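PDB 4KT7: 2-C-methyl-D-erythritol 4-phosphate cytidylyltransferase from Anaerococcus prevotii, which probably catalyses the transfer of a cytidylyl group from CTP to 2-C-methyl-D-erythritol 4-phosphate, releasing diphosphate, in the non-mevalonate pathway to isoprenoids. Local coordinates for residues 86-91 against 191-196; 111-116 against 165-170; 122-127 against 132-137; 177-182 against 198-203. All coordinates share one frame; numbering follows the deposited sequence.

Interaction 1 of 4, residues 86-91 against 191-196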
loop_
_atom_site.group_PDB
_atom_site.type_symbol
_atom_site.label_atom_id
_atom_site.label_comp_id
_atom_site.label_asym_id
_atom_site.label_seq_id
_atom_site.Cartn_x
_atom_site.Cartn_y
_atom_site.Cartn_z
ATOM N N THR A 86 -18.520 -5.080 -18.720
ATOM C CA THR A 86 -18.983 -5.076 -17.329
ATOM C C THR A 86 -17.938 -5.479 -16.270
ATOM O O THR A 86 -18.233 -5.452 -15.077
ATOM C CB THR A 86 -20.221 -5.967 -17.138
ATOM O OG1 THR A 86 -19.972 -7.223 -17.770
ATOM C CG2 THR A 86 -21.472 -5.309 -17.749
ATOM N N THR A 87 -16.743 -5.889 -16.691
ATOM C CA THR A 87 -15.637 -6.104 -15.748
ATOM C C THR A 87 -14.374 -5.543 -16.366
ATOM O O THR A 87 -14.343 -5.297 -17.578
ATOM C CB THR A 87 -15.385 -7.598 -15.410
ATOM O OG1 THR A 87 -14.953 -8.297 -16.582
ATOM C CG2 THR A 87 -16.640 -8.274 -14.843
ATOM N N ARG A 88 -13.336 -5.359 -15.548
ATOM C CA ARG A 88 -12.041 -4.906 -16.056
ATOM C C ARG A 88 -11.599 -5.803 -17.188
ATOM O O ARG A 88 -11.138 -5.322 -18.223
ATOM C CB ARG A 88 -10.964 -4.925 -14.960
ATOM C CG ARG A 88 -9.618 -4.294 -15.378
ATOM C CD ARG A 88 -8.479 -4.666 -14.421
ATOM N NE ARG A 88 -8.248 -6.108 -14.360
ATOM C CZ ARG A 88 -7.610 -6.806 -15.303
ATOM N NH1 ARG A 88 -7.155 -6.197 -16.395
ATOM N NH2 ARG A 88 -7.439 -8.118 -15.165
ATOM N N GLU A 89 -11.744 -7.115 -17.001
ATOM C CA GLU A 89 -11.232 -8.059 -17.970
ATOM C C GLU A 89 -11.993 -8.012 -19.300
ATOM O O GLU A 89 -11.394 -8.017 -20.371
ATOM C CB GLU A 89 -11.238 -9.484 -17.396
ATOM C CG GLU A 89 -10.191 -9.704 -16.303
ATOM C CD GLU A 89 -10.642 -9.193 -14.953
ATOM O OE1 GLU A 89 -11.872 -9.082 -14.736
ATOM O OE2 GLU A 89 -9.767 -8.887 -14.111
ATOM N N LEU A 90 -13.314 -7.992 -19.228
ATOM C CA LEU A 90 -14.125 -7.919 -20.439
ATOM C C LEU A 90 -13.879 -6.609 -21.180
ATOM O O LEU A 90 -13.884 -6.564 -22.418
ATOM C CB LEU A 90 -15.601 -8.084 -20.104
ATOM C CG LEU A 90 -16.056 -9.489 -19.674
ATOM C CD1 LEU A 90 -17.471 -9.402 -19.108
ATOM C CD2 LEU A 90 -16.039 -10.438 -20.839
ATOM N N SER A 91 -13.638 -5.543 -20.423
ATOM C CA SER A 91 -13.220 -4.284 -21.014
ATOM C C SER A 91 -11.883 -4.407 -21.754
ATOM O O SER A 91 -11.745 -3.965 -22.904
ATOM C CB SER A 91 -13.141 -3.203 -19.937
ATOM O OG SER A 91 -14.460 -2.824 -19.556
ATOM N N THR A 191 -6.352 -11.369 -10.370
ATOM C CA THR A 191 -6.082 -10.079 -9.740
ATOM C C THR A 191 -5.633 -9.068 -10.794
ATOM O O THR A 191 -5.914 -7.881 -10.669
ATOM C CB THR A 191 -5.013 -10.184 -8.636
ATOM O OG1 THR A 191 -3.804 -10.752 -9.176
ATOM C CG2 THR A 191 -5.521 -11.045 -7.497
ATOM N N ASP A 192 -4.923 -9.549 -11.820
ATOM C CA ASP A 192 -4.476 -8.698 -12.919
ATOM C C ASP A 192 -4.114 -9.583 -14.092
ATOM O O ASP A 192 -4.084 -10.811 -13.949
ATOM C CB ASP A 192 -3.252 -7.887 -12.503
ATOM C CG ASP A 192 -2.013 -8.744 -12.363
ATOM O OD1 ASP A 192 -1.977 -9.616 -11.453
ATOM O OD2 ASP A 192 -1.059 -8.550 -13.152
ATOM N N ASP A 193 -3.828 -8.980 -15.244
ATOM C CA ASP A 193 -3.608 -9.778 -16.448
ATOM C C ASP A 193 -2.397 -10.684 -16.330
ATOM O O ASP A 193 -2.375 -11.757 -16.923
ATOM C CB ASP A 193 -3.443 -8.901 -17.696
ATOM C CG ASP A 193 -4.662 -8.055 -17.986
ATOM O OD1 ASP A 193 -5.792 -8.503 -17.687
ATOM O OD2 ASP A 193 -4.491 -6.942 -18.533
ATOM N N SER A 194 -1.371 -10.255 -15.596
ATOM C CA SER A 194 -0.156 -11.072 -15.551
ATOM C C SER A 194 -0.353 -12.348 -14.745
ATOM O O SER A 194 0.413 -13.297 -14.905
ATOM C CB SER A 194 1.047 -10.291 -15.014
ATOM O OG SER A 194 0.957 -10.133 -13.608
ATOM N N GLN A 195 -1.385 -12.397 -13.902
ATOM C CA GLN A 195 -1.648 -13.628 -13.143
ATOM C C GLN A 195 -2.154 -14.724 -14.083
ATOM O O GLN A 195 -2.122 -15.920 -13.747
ATOM C CB GLN A 195 -2.638 -13.400 -11.989
ATOM C CG GLN A 195 -2.719 -14.602 -11.024
ATOM C CD GLN A 195 -3.676 -14.376 -9.876
ATOM O OE1 GLN A 195 -4.635 -13.610 -9.994
ATOM N NE2 GLN A 195 -3.420 -15.044 -8.749
ATOM N N LEU A 196 -2.590 -14.330 -15.280
ATOM C CA LEU A 196 -2.995 -15.321 -16.275
ATOM C C LEU A 196 -1.852 -16.311 -16.515
ATOM O O LEU A 196 -2.074 -17.494 -16.778
ATOM C CB LEU A 196 -3.410 -14.639 -17.581
ATOM C CG LEU A 196 -4.742 -13.869 -17.516
ATOM C CD1 LEU A 196 -5.040 -13.194 -18.860
ATOM C CD2 LEU A 196 -5.882 -14.799 -17.146
#
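Arg-88, in the first turn of helix 88-97, reaches across to Asp-193 and holds one carboxylate oxygen, OD1, end-on with both terminal nitrogens. Arg-88 NH1 and NH2 each lie 3.0 Å from Asp-193 OD1, and that oxygen sits almost exactly in the guanidinium plane. The carboxylate is turned differently: its plane stands 56° to the guanidinium, and both nitrogens come to OD1 from the same face. Asp-193 is buried, and Tyr-180 OH adds another hydrogen bond to OD1. Arginine suits the place because its two terminal nitrogens can both donate to one oxygen; the kink at chi3 (60°) turns its head toward the partner. Close by, Asp-192 OD2 accepts from Ser-194 N at 3.0 Å, closing an Asx turn, while Asp-192 OD1 forms a salt bridge with Lys-145 of the second subunit. The looser side is that of Glu-89, partly exposed: its OE2 lies 2.7 Å from Arg-88 NH2, yet the N-H...O angle of 120° makes this a weak bond. The whole is a three-residue salt-bridge network joining a helix start, N-capped by Thr-87, to an Asx-turn loop in the Rossmann-like alpha/beta fold of this nucleotidyltransferase family.

Interaction 2 of 4, residues 111-116 against 165-170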
loop_
_atom_site.group_PDB
_atom_site.type_symbol
_atom_site.label_atom_id
_atom_site.label_comp_id
_atom_site.label_asym_id
_atom_site.label_seq_id
_atom_site.Cartn_x
_atom_site.Cartn_y
_atom_site.Cartn_z
ATOM N N GLY A 111 -6.477 4.328 -17.132
ATOM C CA GLY A 111 -6.757 5.728 -17.367
ATOM C C GLY A 111 -6.696 6.594 -16.113
ATOM O O GLY A 111 -6.385 7.790 -16.201
ATOM N N VAL A 112 -6.982 6.016 -14.946
ATOM C CA VAL A 112 -6.946 6.801 -13.710
ATOM C C VAL A 112 -5.608 6.762 -12.961
ATOM O O VAL A 112 -5.576 6.997 -11.748
ATOM C CB VAL A 112 -8.100 6.433 -12.737
ATOM C CG1 VAL A 112 -9.456 6.774 -13.361
ATOM C CG2 VAL A 112 -8.035 4.962 -12.353
ATOM N N ARG A 113 -4.521 6.451 -13.672
ATOM C CA ARG A 113 -3.166 6.586 -13.127
ATOM C C ARG A 113 -2.433 7.659 -13.923
ATOM O O ARG A 113 -1.628 7.358 -14.804
ATOM C CB ARG A 113 -2.392 5.256 -13.164
ATOM C CG ARG A 113 -2.906 4.164 -12.204
ATOM C CD ARG A 113 -2.007 2.939 -12.201
ATOM N NE ARG A 113 -2.514 1.855 -11.345
ATOM C CZ ARG A 113 -2.156 1.667 -10.075
ATOM N NH1 ARG A 113 -1.280 2.486 -9.505
ATOM N NH2 ARG A 113 -2.674 0.662 -9.375
ATOM N N PRO A 114 -2.729 8.930 -13.630
ATOM C CA PRO A 114 -2.279 10.051 -14.465
ATOM C C PRO A 114 -0.804 10.403 -14.308
ATOM O O PRO A 114 -0.271 11.159 -15.128
ATOM C CB PRO A 114 -3.137 11.219 -13.952
ATOM C CG PRO A 114 -3.370 10.870 -12.507
ATOM C CD PRO A 114 -3.563 9.377 -12.502
ATOM N N PHE A 115 -0.150 9.881 -13.272
ATOM C CA PHE A 115 1.184 10.370 -12.939
ATOM C C PHE A 115 2.343 9.482 -13.409
ATOM O O PHE A 115 3.504 9.853 -13.225
ATOM C CB PHE A 115 1.294 10.660 -11.437
ATOM C CG PHE A 115 0.255 11.628 -10.927
ATOM C CD1 PHE A 115 -0.032 12.793 -11.622
ATOM C CD2 PHE A 115 -0.453 11.356 -9.765
ATOM C CE1 PHE A 115 -0.993 13.688 -11.150
ATOM C CE2 PHE A 115 -1.424 12.240 -9.294
ATOM C CZ PHE A 115 -1.685 13.408 -9.989
ATOM N N ALA A 116 2.050 8.336 -14.021
ATOM C CA ALA A 116 3.122 7.501 -14.588
ATOM C C ALA A 116 3.939 8.345 -15.566
ATOM O O ALA A 116 3.384 8.982 -16.453
ATOM C CB ALA A 116 2.549 6.248 -15.278
ATOM N N ILE A 165 1.744 -4.096 -7.199
ATOM C CA ILE A 165 1.733 -3.819 -8.630
ATOM C C ILE A 165 1.048 -2.516 -8.974
ATOM O O ILE A 165 0.202 -2.014 -8.235
ATOM C CB ILE A 165 1.077 -4.955 -9.450
ATOM C CG1 ILE A 165 -0.432 -4.984 -9.216
ATOM C CG2 ILE A 165 1.721 -6.292 -9.091
ATOM C CD1 ILE A 165 -1.158 -6.005 -10.058
ATOM N N GLN A 166 1.415 -1.956 -10.119
ATOM C CA GLN A 166 0.694 -0.815 -10.641
ATOM C C GLN A 166 0.509 -1.050 -12.140
ATOM O O GLN A 166 0.471 -2.196 -12.593
ATOM C CB GLN A 166 1.439 0.499 -10.315
ATOM C CG GLN A 166 2.980 0.486 -10.534
ATOM C CD GLN A 166 3.655 1.789 -10.108
ATOM O OE1 GLN A 166 4.340 2.447 -10.907
ATOM N NE2 GLN A 166 3.472 2.166 -8.840
ATOM N N THR A 167 0.364 0.012 -12.915
ATOM C CA THR A 167 0.400 -0.133 -14.369
ATOM C C THR A 167 1.280 1.003 -14.863
ATOM O O THR A 167 1.410 2.009 -14.171
ATOM C CB THR A 167 -1.004 -0.090 -15.002
ATOM O OG1 THR A 167 -1.463 1.262 -15.071
ATOM C CG2 THR A 167 -1.999 -0.949 -14.219
ATOM N N PRO A 168 1.866 0.882 -16.064
ATOM C CA PRO A 168 1.600 -0.080 -17.147
ATOM C C PRO A 168 2.099 -1.508 -16.938
ATOM O O PRO A 168 2.891 -1.815 -16.030
ATOM C CB PRO A 168 2.336 0.534 -18.340
ATOM C CG PRO A 168 3.494 1.235 -17.713
ATOM C CD PRO A 168 2.918 1.848 -16.439
ATOM N N GLN A 169 1.568 -2.382 -17.786
ATOM C CA GLN A 169 2.021 -3.746 -17.946
ATOM C C GLN A 169 2.118 -3.900 -19.462
ATOM O O GLN A 169 1.496 -3.127 -20.180
ATOM C CB GLN A 169 0.962 -4.710 -17.397
ATOM C CG GLN A 169 0.683 -4.579 -15.909
ATOM C CD GLN A 169 -0.174 -5.726 -15.388
ATOM O OE1 GLN A 169 -0.937 -6.341 -16.136
ATOM N NE2 GLN A 169 -0.030 -6.034 -14.111
ATOM N N ALA A 170 2.878 -4.866 -19.966
ATOM C CA ALA A 170 2.903 -5.073 -21.418
ATOM C C ALA A 170 3.254 -6.518 -21.774
ATOM O O ALA A 170 3.902 -7.211 -20.985
ATOM C CB ALA A 170 3.893 -4.091 -22.081
#
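Arg-113 carries this contact against Gln-166 and Thr-167, with its CB aimed at the 165-170 chain. CG lies anti to the carbonyl carbon (chi1 -69°), and from there the chain runs straight to NE, which brings the far atoms alongside the corner where strand 162-166 gives way to 168-172. Arg-113 CD is the first to touch, 3.4 Å from Thr-167 OG1, a hydroxyl already hydrogen-bonded to Asp-110 N. Arg-113 NE passes 3.8 Å from Thr-167 N and makes a salt bridge with Asp-110 OD2. Asp-110 and Arg-113 belong to the His-Asp-x-x-Arg-Pro signature of the IspD family, which begins in the last residues of strand 105-110 and runs into the loop after it. Next, Arg-113 CZ sits 3.8 Å from Gln-166 CB. That methylene lies under one face of the guanidinium, offset toward the rim, with Arg-113 NH1 nearest at 3.5 Å from Gln-166 CB. The flat, delocalised head suits such a place, since it can lie on aliphatic carbon while its N-H groups serve polar partners: NE the Asp-110 carboxylate, NH1, weakly, Asn-215 O. Gln-166 sends its amide elsewhere, NE2 to Glu-212 O. Arg-113 NH2, the last atom, meets Gln-166 CA at 3.9 Å, with Ile-165 O slightly farther off.

Interaction 3 of 4, residues 122-127 against 132-137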
loop_
_atom_site.group_PDB
_atom_site.type_symbol
_atom_site.label_atom_id
_atom_site.label_comp_id
_atom_site.label_asym_id
_atom_site.label_seq_id
_atom_site.Cartn_x
_atom_site.Cartn_y
_atom_site.Cartn_z
ATOM N N LEU A 122 8.462 3.912 -21.295
ATOM C CA LEU A 122 9.614 3.487 -22.095
ATOM C C LEU A 122 10.325 2.295 -21.456
ATOM O O LEU A 122 10.726 1.355 -22.150
ATOM C CB LEU A 122 10.598 4.643 -22.261
ATOM C CG LEU A 122 10.105 5.832 -23.100
ATOM C CD1 LEU A 122 11.145 6.955 -23.160
ATOM C CD2 LEU A 122 9.751 5.367 -24.505
ATOM N N LYS A 123 10.474 2.316 -20.132
ATOM C CA LYS A 123 11.122 1.205 -19.434
ATOM C C LYS A 123 10.320 -0.071 -19.576
ATOM O O LYS A 123 10.886 -1.164 -19.716
ATOM C CB LYS A 123 11.304 1.532 -17.951
ATOM C CG LYS A 123 12.457 2.502 -17.682
ATOM C CD LYS A 123 12.246 3.235 -16.349
ATOM C CE LYS A 123 12.182 2.259 -15.181
ATOM N NZ LYS A 123 11.760 2.895 -13.882
ATOM N N THR A 124 8.999 0.061 -19.518
ATOM C CA THR A 124 8.124 -1.097 -19.670
ATOM C C THR A 124 8.243 -1.641 -21.093
ATOM O O THR A 124 8.362 -2.848 -21.295
ATOM C CB THR A 124 6.670 -0.709 -19.376
ATOM O OG1 THR A 124 6.616 -0.103 -18.087
ATOM C CG2 THR A 124 5.766 -1.926 -19.387
ATOM N N ILE A 125 8.232 -0.751 -22.082
ATOM C CA ILE A 125 8.399 -1.178 -23.478
ATOM C C ILE A 125 9.768 -1.856 -23.723
ATOM O O ILE A 125 9.850 -2.929 -24.337
ATOM C CB ILE A 125 8.182 0.018 -24.439
ATOM C CG1 ILE A 125 6.706 0.410 -24.455
ATOM C CG2 ILE A 125 8.657 -0.280 -25.874
ATOM C CD1 ILE A 125 6.434 1.646 -25.303
ATOM N N ASN A 126 10.845 -1.259 -23.220
ATOM C CA ASN A 126 12.176 -1.844 -23.414
ATOM C C ASN A 126 12.359 -3.218 -22.762
ATOM O O ASN A 126 13.195 -3.998 -23.203
ATOM C CB ASN A 126 13.279 -0.879 -22.981
ATOM C CG ASN A 126 13.426 0.294 -23.939
ATOM O OD1 ASN A 126 12.971 0.234 -25.091
ATOM N ND2 ASN A 126 14.063 1.363 -23.474
ATOM N N ALA A 127 11.581 -3.525 -21.728
ATOM C CA ALA A 127 11.671 -4.846 -21.126
ATOM C C ALA A 127 11.086 -5.925 -22.064
ATOM O O ALA A 127 11.378 -7.117 -21.913
ATOM C CB ALA A 127 10.981 -4.869 -19.777
ATOM N N LYS A 132 8.320 -11.733 -22.628
ATOM C CA LYS A 132 7.018 -11.668 -23.284
ATOM C C LYS A 132 5.934 -11.095 -22.390
ATOM O O LYS A 132 4.826 -10.846 -22.850
ATOM C CB LYS A 132 6.636 -13.034 -23.870
ATOM C CG LYS A 132 7.637 -13.497 -24.935
ATOM C CD LYS A 132 7.044 -14.551 -25.870
ATOM C CE LYS A 132 7.859 -14.614 -27.160
ATOM N NZ LYS A 132 7.164 -15.362 -28.259
ATOM N N ALA A 133 6.265 -10.872 -21.117
ATOM C CA ALA A 133 5.335 -10.239 -20.192
ATOM C C ALA A 133 6.135 -9.372 -19.241
ATOM O O ALA A 133 7.202 -9.779 -18.780
ATOM C CB ALA A 133 4.553 -11.286 -19.421
ATOM N N VAL A 134 5.624 -8.168 -18.975
ATOM C CA VAL A 134 6.327 -7.174 -18.180
ATOM C C VAL A 134 5.287 -6.474 -17.305
ATOM O O VAL A 134 4.232 -6.096 -17.797
ATOM C CB VAL A 134 6.969 -6.117 -19.103
ATOM C CG1 VAL A 134 7.766 -5.085 -18.291
ATOM C CG2 VAL A 134 7.874 -6.785 -20.172
ATOM N N ILE A 135 5.556 -6.307 -16.012
ATOM C CA ILE A 135 4.651 -5.502 -15.176
ATOM C C ILE A 135 5.446 -4.483 -14.394
ATOM O O ILE A 135 6.648 -4.659 -14.205
ATOM C CB ILE A 135 3.866 -6.369 -14.176
ATOM C CG1 ILE A 135 4.815 -6.999 -13.146
ATOM C CG2 ILE A 135 3.125 -7.470 -14.913
ATOM C CD1 ILE A 135 4.085 -7.843 -12.092
ATOM N N THR A 136 4.795 -3.401 -13.956
ATOM C CA THR A 136 5.469 -2.395 -13.129
ATOM C C THR A 136 5.029 -2.642 -11.681
ATOM O O THR A 136 3.872 -2.969 -11.449
ATOM C CB THR A 136 5.086 -0.967 -13.553
ATOM O OG1 THR A 136 3.674 -0.925 -13.779
ATOM C CG2 THR A 136 5.788 -0.588 -14.828
ATOM N N ALA A 137 5.932 -2.483 -10.715
ATOM C CA ALA A 137 5.603 -2.770 -9.316
ATOM C C ALA A 137 6.577 -2.025 -8.421
ATOM O O ALA A 137 7.645 -1.616 -8.886
ATOM C CB ALA A 137 5.666 -4.300 -9.049
#
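The hydroxyl oxygen OG1 of Thr-124 is hydrogen-bonded to Leu-120 O, one turn back in its own helix, and CG2 of Thr-136 rests against it 3.4 Å away, the two side chains crossing at about a right angle. Threonine suits both places: each hydroxyl finds a carbonyl, that of Thr-136 being Pro-168 O, and each methyl fills part of a buried interface. The rest of the packing belongs to Val-134, whose fork straddles Ala-127. Val-134 CG1 comes within 3.5 Å of Ala-127 CB and Val-134 CG2 within 3.7 Å of the same Ala-127 CB. Val-134 CG1, set anti to the backbone N (chi1 -178°), also reaches Thr-124 CG2 at 3.9 Å. The small alanine lets the valine come close to the helix. Shortening Val-134 to an alanine would probably open a gap beneath Ala-127 and take away one of the apolar contacts of Thr-124 CG2. Helix 122-127 and strand 133-137 run nearly antiparallel, at 154°, with their axes 8.2 Å apart. This is the return half of a beta-alpha-beta crossover: strand 105-110 leads into helix 118-127, which packs on the sheet before strand 133-139 enters it, with strand 168-172 between the two parallel strands.

Interaction 4 of 4, residues 177-182 against 198-203; sequences YAMYEK and EFFDRD
Phe-200 lays its ring against Lys-182 and Met-179, two residues on one side of helix 173-184, just where a Schellman motif ends the short helix 196-199. In that motif Asp-201, with positive phi, turns the chain so that Arg-202 N bonds back to Phe-197 O and Asp-201 N to Glu-198 O. Phe-200, before the turn, and Arg-202, after it, both point their CB atoms toward helix 173-184.

The Lys-182 and Phe-200 side chains run antiparallel, each passing along the other. Lys-182 CB lies over one face of the ring, 3.8 Å from the Phe-200 centroid and 19° off the normal, a CH-pi contact. The extended chain carries Lys-182 CD on across the ring to 4.0 Å from Phe-200 CG. A lysine fits here because its aliphatic length covers the aromatic surface while the amine can stay in solvent. Phe-199 CB lies over the opposite face, toward the rim.

Met-179, a selenomethionine, approaches obliquely: Met-179 SE is 5.0 Å from the Phe-200 ring centroid and 61° off its normal, a Met-aromatic contact. Met-179 SE also touches Phe-200 CB at 4.0 Å. An alanine in place of Phe-200 would probably strip the Lys-182 methylenes of their aromatic support and cost SE its Met-aromatic contact.

Beyond the ring, Arg-202 crosses the end of Met-179, its guanidinium held by a salt bridge to Glu-204. Bends at chi2 and chi3 of Met-179 swing the methyl to this side, and Met-179 CE ends 3.5 Å from Arg-202 NH1.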
loop_
_atom_site.group_PDB
_atom_site.type_symbol
_atom_site.label_atom_id
_atom_site.label_comp_id
_atom_site.label_asym_id
_atom_site.label_seq_id
_atom_site.Cartn_x
_atom_site.Cartn_y
_atom_site.Cartn_z
ATOM N N TYR A 177 -3.424 -12.207 -25.936
ATOM C CA TYR A 177 -4.723 -12.456 -26.543
ATOM C C TYR A 177 -5.126 -13.919 -26.341
ATOM O O TYR A 177 -6.278 -14.207 -25.998
ATOM C CB TYR A 177 -4.704 -12.120 -28.039
ATOM C CG TYR A 177 -6.079 -12.063 -28.691
ATOM C CD1 TYR A 177 -6.739 -13.225 -29.085
ATOM C CD2 TYR A 177 -6.708 -10.842 -28.936
ATOM C CE1 TYR A 177 -7.996 -13.170 -29.695
ATOM C CE2 TYR A 177 -7.958 -10.781 -29.563
ATOM C CZ TYR A 177 -8.594 -11.944 -29.933
ATOM O OH TYR A 177 -9.831 -11.882 -30.535
ATOM N N ALA A 178 -4.193 -14.845 -26.563
ATOM C CA ALA A 178 -4.504 -16.272 -26.394
ATOM C C ALA A 178 -4.858 -16.588 -24.935
ATOM O O ALA A 178 -5.797 -17.341 -24.648
ATOM C CB ALA A 178 -3.334 -17.144 -26.859
HETATM N N MSE A 179 -4.110 -16.002 -24.014
HETATM C CA MSE A 179 -4.373 -16.176 -22.588
HETATM C C MSE A 179 -5.766 -15.653 -22.255
HETATM O O MSE A 179 -6.473 -16.234 -21.434
HETATM C CB MSE A 179 -3.344 -15.398 -21.755
HETATM C CG MSE A 179 -1.890 -15.924 -21.764
HETATM SE SE MSE A 179 -1.814 -17.756 -21.135
HETATM C CE MSE A 179 -1.824 -18.617 -22.887
ATOM N N TYR A 180 -6.147 -14.541 -22.884
ATOM C CA TYR A 180 -7.452 -13.939 -22.643
ATOM C C TYR A 180 -8.595 -14.833 -23.108
ATOM O O TYR A 180 -9.626 -14.965 -22.423
ATOM C CB TYR A 180 -7.534 -12.528 -23.252
ATOM C CG TYR A 180 -7.565 -11.469 -22.177
ATOM C CD1 TYR A 180 -6.396 -10.984 -21.620
ATOM C CD2 TYR A 180 -8.774 -11.017 -21.663
ATOM C CE1 TYR A 180 -6.422 -10.027 -20.605
ATOM C CE2 TYR A 180 -8.815 -10.078 -20.651
ATOM C CZ TYR A 180 -7.636 -9.589 -20.123
ATOM O OH TYR A 180 -7.680 -8.655 -19.111
ATOM N N GLU A 181 -8.416 -15.480 -24.253
ATOM C CA GLU A 181 -9.434 -16.421 -24.708
ATOM C C GLU A 181 -9.563 -17.604 -23.754
ATOM O O GLU A 181 -10.670 -18.051 -23.479
ATOM C CB GLU A 181 -9.128 -16.895 -26.121
ATOM C CG GLU A 181 -9.206 -15.779 -27.128
ATOM C CD GLU A 181 -9.080 -16.280 -28.561
ATOM O OE1 GLU A 181 -7.975 -16.749 -28.938
ATOM O OE2 GLU A 181 -10.090 -16.208 -29.302
ATOM N N LYS A 182 -8.437 -18.105 -23.249
ATOM C CA LYS A 182 -8.457 -19.137 -22.214
ATOM C C LYS A 182 -9.163 -18.662 -20.948
ATOM O O LYS A 182 -9.937 -19.399 -20.342
ATOM C CB LYS A 182 -7.036 -19.561 -21.844
ATOM C CG LYS A 182 -6.392 -20.513 -22.826
ATOM C CD LYS A 182 -4.964 -20.797 -22.411
ATOM C CE LYS A 182 -4.452 -22.047 -23.081
ATOM N NZ LYS A 182 -5.266 -23.259 -22.723
ATOM N N GLU A 198 0.179 -17.557 -14.407
ATOM C CA GLU A 198 0.212 -18.584 -13.380
ATOM C C GLU A 198 -0.928 -19.554 -13.572
ATOM O O GLU A 198 -0.748 -20.765 -13.458
ATOM C CB GLU A 198 0.148 -17.954 -11.984
ATOM C CG GLU A 198 1.381 -17.144 -11.629
ATOM C CD GLU A 198 1.146 -16.209 -10.446
ATOM O OE1 GLU A 198 0.870 -16.703 -9.315
ATOM O OE2 GLU A 198 1.241 -14.975 -10.651
ATOM N N PHE A 199 -2.110 -19.041 -13.886
ATOM C CA PHE A 199 -3.266 -19.930 -14.044
ATOM C C PHE A 199 -3.101 -20.915 -15.197
ATOM O O PHE A 199 -3.613 -22.032 -15.157
ATOM C CB PHE A 199 -4.554 -19.132 -14.239
ATOM C CG PHE A 199 -5.105 -18.572 -12.964
ATOM C CD1 PHE A 199 -5.449 -19.420 -11.917
ATOM C CD2 PHE A 199 -5.292 -17.209 -12.810
ATOM C CE1 PHE A 199 -5.958 -18.912 -10.724
ATOM C CE2 PHE A 199 -5.805 -16.693 -11.624
ATOM C CZ PHE A 199 -6.134 -17.547 -10.579
ATOM N N PHE A 200 -2.380 -20.512 -16.230
ATOM C CA PHE A 200 -2.278 -21.400 -17.385
ATOM C C PHE A 200 -0.903 -22.015 -17.534
ATOM O O PHE A 200 -0.520 -22.428 -18.615
ATOM C CB PHE A 200 -2.758 -20.694 -18.651
ATOM C CG PHE A 200 -4.180 -20.254 -18.551
ATOM C CD1 PHE A 200 -5.203 -21.191 -18.485
ATOM C CD2 PHE A 200 -4.502 -18.912 -18.444
ATOM C CE1 PHE A 200 -6.536 -20.787 -18.355
ATOM C CE2 PHE A 200 -5.831 -18.505 -18.315
ATOM C CZ PHE A 200 -6.844 -19.442 -18.268
ATOM N N ASP A 201 -0.175 -22.072 -16.419
ATOM C CA ASP A 201 1.025 -22.886 -16.329
ATOM C C ASP A 201 2.099 -22.473 -17.322
ATOM O O ASP A 201 2.796 -23.318 -17.880
ATOM C CB ASP A 201 0.648 -24.355 -16.505
ATOM C CG ASP A 201 -0.078 -24.903 -15.288
ATOM O OD1 ASP A 201 0.105 -24.318 -14.198
ATOM O OD2 ASP A 201 -0.822 -25.899 -15.413
ATOM N N ARG A 202 2.212 -21.177 -17.568
ATOM C CA ARG A 202 3.213 -20.684 -18.502
ATOM C C ARG A 202 4.598 -20.679 -17.875
ATOM O O ARG A 202 4.762 -20.310 -16.704
ATOM C CB ARG A 202 2.853 -19.275 -18.972
ATOM C CG ARG A 202 1.496 -19.203 -19.605
ATOM C CD ARG A 202 1.369 -20.238 -20.703
ATOM N NE ARG A 202 2.246 -19.946 -21.829
ATOM C CZ ARG A 202 1.951 -20.238 -23.091
ATOM N NH1 ARG A 202 0.794 -20.820 -23.377
ATOM N NH2 ARG A 202 2.802 -19.938 -24.065
ATOM N N ASP A 203 5.604 -21.084 -18.644
ATOM C CA ASP A 203 6.968 -20.965 -18.154
ATOM C C ASP A 203 7.632 -19.687 -18.637
ATOM O O ASP A 203 8.779 -19.410 -18.273
ATOM C CB ASP A 203 7.817 -22.203 -18.481
ATOM C CG ASP A 203 8.127 -22.333 -19.958
ATOM O OD1 ASP A 203 7.482 -21.643 -20.783
ATOM O OD2 ASP A 203 9.024 -23.148 -20.289
#

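From the N terminus, interaction 1 opens at residues 86-91 and closes, at 191-196, the longest of the four loops. Nested within it, interaction 2 joins 111-116 to 165-170, and interaction 3, nested in turn inside that loop, is a local closure between 122-127 and 132-137. Interaction 4 opens at 177-182, before interaction 1 has closed, and ends at 198-203, so these two cross; Tyr-180 bridges them by its bond to Asp-193. Interactions 2 and 3 meet in the central sheet, where strands 162-166 and 168-172 both pair with 133-139. Gln-169, hydrogen-bonded to Asp-192, ties this sheet to interaction 1, while interaction 4 joins helix 173-184 to the end of 196-199.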